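Local coordinates for protein Aureochrome1 (Vaucheria frigida, PDB 3UE6) that binds flavin mononucleotide in a LOV domain and probably serves as a blue-light photoreceptor, at residues K98-N101 with A102-G106. Numbering follows the deposited sequence.
Sequences KIRN and AITKG. With FMN (flavin mononucleotide), chain G.
Ile-99 and Ile-103, one helical turn apart, lie alongside each other and point the same way. Their apolar contact runs from CG2 of Ile-99 to CD1 of Ile-103 at 4.1 Å. With CG2 of Ile-99 anti to the backbone N, that methyl also comes to 3.8 Å from C1' of the flavin mononucleotide, where the ribityl chain leaves the ring. Ile-103 CD1 lies between that chain, 3.6 Å from O3' of the flavin mononucleotide, and the ring methyl C8M, at 3.7 Å. Ile-99 also packs on Val-111 and Leu-113 of strand 109-116, and Ala-102 on Thr-109.

The polar side of the grip is Arg-100. Its CG is anti to the backbone N (chi1 -176°) and the chain bends at chi3, which brings the edge of the guanidinium to the phosphate, with O3P near its plane. Arg-100 NH1 donates to O3P of the flavin mononucleotide at 2.6 Å, a bent bond of 139°, while NH2 makes a salt bridge to Asp-97, a second partner that probably limits how the group can turn. Replacing Arg-100 by alanine removes the guanidinium, and O3P would probably lose this charged donor and Asp-97 its salt-bridge mate.

Backbone bonds hold the turns in order: Ala-102 N to Lys-98 O at 2.9 Å, Ile-103 N to Ile-99 O at 3.1 Å, and Lys-105 N to Asn-101 O at 3.1 Å. Gly-106, with positive phi (79°), ends helix 93-105 in a Schellman motif. The whole is a PAS-fold helix packed on the antiparallel sheet, one wall of the LOV flavin pocket.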
ATOM      1  N   LYS A  98       4.839  10.510  20.157  1.00 65.08           N
ATOM      2  CA  LYS A  98       5.075  11.138  18.862  1.00 62.10           C
ATOM      3  C   LYS A  98       4.238  10.470  17.775  1.00 68.13           C
ATOM      4  O   LYS A  98       3.664  11.145  16.925  1.00 74.34           O
ATOM      5  CB  LYS A  98       6.562  11.120  18.487  1.00 58.29           C
ATOM      6  CG  LYS A  98       6.878  11.830  17.170  1.00 80.84           C
ATOM      7  CD  LYS A  98       8.249  11.431  16.636  1.00 91.23           C
ATOM      8  CE  LYS A  98       8.577  12.121  15.315  1.00 87.31           C
ATOM      9  NZ  LYS A  98       8.728  13.591  15.479  1.00 90.16           N
ATOM     10  N   ILE A  99       4.164   9.144  17.810  1.00 70.55           N
ATOM     11  CA  ILE A  99       3.370   8.403  16.833  1.00 70.34           C
ATOM     12  C   ILE A  99       1.868   8.649  16.961  1.00 71.82           C
ATOM     13  O   ILE A  99       1.184   8.867  15.964  1.00 73.51           O
ATOM     14  CB  ILE A  99       3.638   6.888  16.898  1.00 65.33           C
ATOM     15  CG1 ILE A  99       5.110   6.597  16.589  1.00 77.58           C
ATOM     16  CG2 ILE A  99       2.728   6.159  15.919  1.00 59.91           C
ATOM     17  CD1 ILE A  99       5.517   5.151  16.814  1.00 88.30           C
ATOM     18  N   ARG A 100       1.349   8.597  18.181  1.00 72.52           N
ATOM     19  CA  ARG A 100      -0.062   8.889  18.400  1.00 64.51           C
ATOM     20  C   ARG A 100      -0.382  10.278  17.860  1.00 67.60           C
ATOM     21  O   ARG A 100      -1.300  10.451  17.064  1.00 66.82           O
ATOM     22  CB  ARG A 100      -0.403   8.806  19.890  1.00 52.56           C
ATOM     23  CG  ARG A 100      -1.870   8.999  20.218  1.00 56.47           C
ATOM     24  CD  ARG A 100      -2.183   8.537  21.634  1.00 66.38           C
ATOM     25  NE  ARG A 100      -1.324   9.183  22.625  1.00 80.00           N
ATOM     26  CZ  ARG A 100      -0.325   8.591  23.273  1.00 82.24           C
ATOM     27  NH1 ARG A 100      -0.042   7.314  23.058  1.00 72.06           N
ATOM     28  NH2 ARG A 100       0.390   9.280  24.150  1.00 89.68           N
ATOM     29  N   ASN A 101       0.402  11.261  18.285  1.00 71.49           N
ATOM     30  CA  ASN A 101       0.183  12.646  17.900  1.00 76.81           C
ATOM     31  C   ASN A 101       0.222  12.866  16.383  1.00 79.36           C
ATOM     32  O   ASN A 101      -0.639  13.550  15.821  1.00 81.85           O
ATOM     33  CB  ASN A 101       1.183  13.550  18.618  1.00 84.72           C
ATOM     34  CG  ASN A 101       1.448  14.831  17.866  1.00100.61           C
ATOM     35  OD1 ASN A 101       0.717  15.810  18.005  1.00106.70           O
ATOM     36  ND2 ASN A 101       2.507  14.835  17.063  1.00102.25           N
ATOM     37  N   ALA A 102       1.221  12.284  15.728  1.00 74.50           N
ATOM     38  CA  ALA A 102       1.344  12.358  14.278  1.00 70.67           C
ATOM     39  C   ALA A 102       0.094  11.818  13.599  1.00 75.73           C
ATOM     40  O   ALA A 102      -0.403  12.395  12.628  1.00 77.01           O
ATOM     41  CB  ALA A 102       2.565  11.569  13.817  1.00 64.64           C
ATOM     42  N   ILE A 103      -0.406  10.704  14.119  1.00 68.88           N
ATOM     43  CA  ILE A 103      -1.595  10.071  13.564  1.00 65.80           C
ATOM     44  C   ILE A 103      -2.846  10.938  13.719  1.00 82.03           C
ATOM     45  O   ILE A 103      -3.617  11.094  12.772  1.00 90.28           O
ATOM     46  CB  ILE A 103      -1.822   8.681  14.177  1.00 62.01           C
ATOM     47  CG1 ILE A 103      -0.831   7.681  13.575  1.00 61.70           C
ATOM     48  CG2 ILE A 103      -3.247   8.219  13.957  1.00 56.97           C
ATOM     49  CD1 ILE A 103      -0.964   6.276  14.118  1.00 60.30           C
ATOM     50  N   THR A 104      -3.048  11.511  14.904  1.00 82.00           N
ATOM     51  CA  THR A 104      -4.234  12.332  15.130  1.00 89.64           C
ATOM     52  C   THR A 104      -4.235  13.557  14.216  1.00 89.05           C
ATOM     53  O   THR A 104      -5.292  14.009  13.780  1.00 89.78           O
ATOM     54  CB  THR A 104      -4.390  12.790  16.604  1.00 84.80           C
ATOM     55  OG1 THR A 104      -4.107  14.191  16.713  1.00 91.17           O
ATOM     56  CG2 THR A 104      -3.467  12.019  17.518  1.00 71.89           C
ATOM     57  N   LYS A 105      -3.046  14.081  13.922  1.00 82.50           N
ATOM     58  CA  LYS A 105      -2.915  15.304  13.132  1.00 79.08           C
ATOM     59  C   LYS A 105      -2.815  15.054  11.626  1.00 84.64           C
ATOM     60  O   LYS A 105      -2.826  15.996  10.835  1.00 95.60           O
ATOM     61  CB  LYS A 105      -1.719  16.138  13.604  1.00 70.07           C
ATOM     62  CG  LYS A 105      -1.910  16.821  14.953  1.00 74.83           C
ATOM     63  CD  LYS A 105      -0.800  17.836  15.208  1.00 78.44           C
ATOM     64  CE  LYS A 105      -0.588  18.107  16.693  1.00 83.34           C
ATOM     65  NZ  LYS A 105      -1.783  18.686  17.364  1.00 89.37           N
ATOM     66  N   GLY A 106      -2.704  13.790  11.234  1.00 78.10           N
ATOM     67  CA  GLY A 106      -2.728  13.432   9.828  1.00 75.32           C
ATOM     68  C   GLY A 106      -1.435  13.652   9.063  1.00 74.66           C
ATOM     69  O   GLY A 106      -1.410  13.559   7.840  1.00 86.34           O
TER
HETATM   70  N1  FMN G 500       3.589   1.170  16.812  1.00 74.23           N
HETATM   71  C2  FMN G 500       4.714   0.439  17.127  1.00 66.25           C
HETATM   72  O2  FMN G 500       5.183   0.488  18.267  1.00 62.07           O
HETATM   73  N3  FMN G 500       5.315  -0.345  16.165  1.00 64.57           N
HETATM   74  C4  FMN G 500       4.796  -0.405  14.891  1.00 64.68           C
HETATM   75  O4  FMN G 500       5.328  -1.104  14.036  1.00 61.75           O
HETATM   76  C4A FMN G 500       3.660   0.328  14.573  1.00 75.93           C
HETATM   77  N5  FMN G 500       3.121   0.282  13.299  1.00 82.66           N
HETATM   78  C5A FMN G 500       1.995   1.018  12.992  1.00 82.23           C
HETATM   79  C6  FMN G 500       1.465   0.964  11.712  1.00 86.00           C
HETATM   80  C7  FMN G 500       0.331   1.700  11.388  1.00 81.26           C
HETATM   81  C7M FMN G 500      -0.238   1.636   9.997  1.00 75.05           C
HETATM   82  C8  FMN G 500      -0.272   2.493  12.357  1.00 80.38           C
HETATM   83  C8M FMN G 500      -1.495   3.286  12.004  1.00 82.15           C
HETATM   84  C9  FMN G 500       0.260   2.548  13.641  1.00 82.27           C
HETATM   85  C9A FMN G 500       1.397   1.810  13.964  1.00 79.75           C
HETATM   86  N10 FMN G 500       1.932   1.842  15.242  1.00 66.57           N
HETATM   87  C10 FMN G 500       3.061   1.118  15.542  1.00 69.83           C
HETATM   88  C1' FMN G 500       1.339   2.697  16.321  1.00 67.72           C
HETATM   89  C2' FMN G 500       0.226   2.036  17.117  1.00 69.10           C
HETATM   90  O2' FMN G 500      -0.637   1.336  16.255  1.00 73.45           O
HETATM   91  C3' FMN G 500      -0.539   3.123  17.867  1.00 74.42           C
HETATM   92  O3' FMN G 500      -1.101   4.049  16.963  1.00 71.98           O
HETATM   93  C4' FMN G 500       0.401   3.841  18.829  1.00 78.42           C
HETATM   94  O4' FMN G 500       0.867   2.917  19.784  1.00 80.41           O
HETATM   95  C5' FMN G 500      -0.261   5.007  19.557  1.00 76.59           C
HETATM   96  O5' FMN G 500      -1.590   4.676  19.898  1.00 79.39           O
HETATM   97  P   FMN G 500      -2.008   4.274  21.402  1.00 73.98           P
HETATM   98  O1P FMN G 500      -1.291   2.991  21.752  1.00 84.42           O
HETATM   99  O2P FMN G 500      -3.495   4.046  21.481  1.00 76.11           O
HETATM  100  O3P FMN G 500      -1.620   5.354  22.381  1.00 66.85           O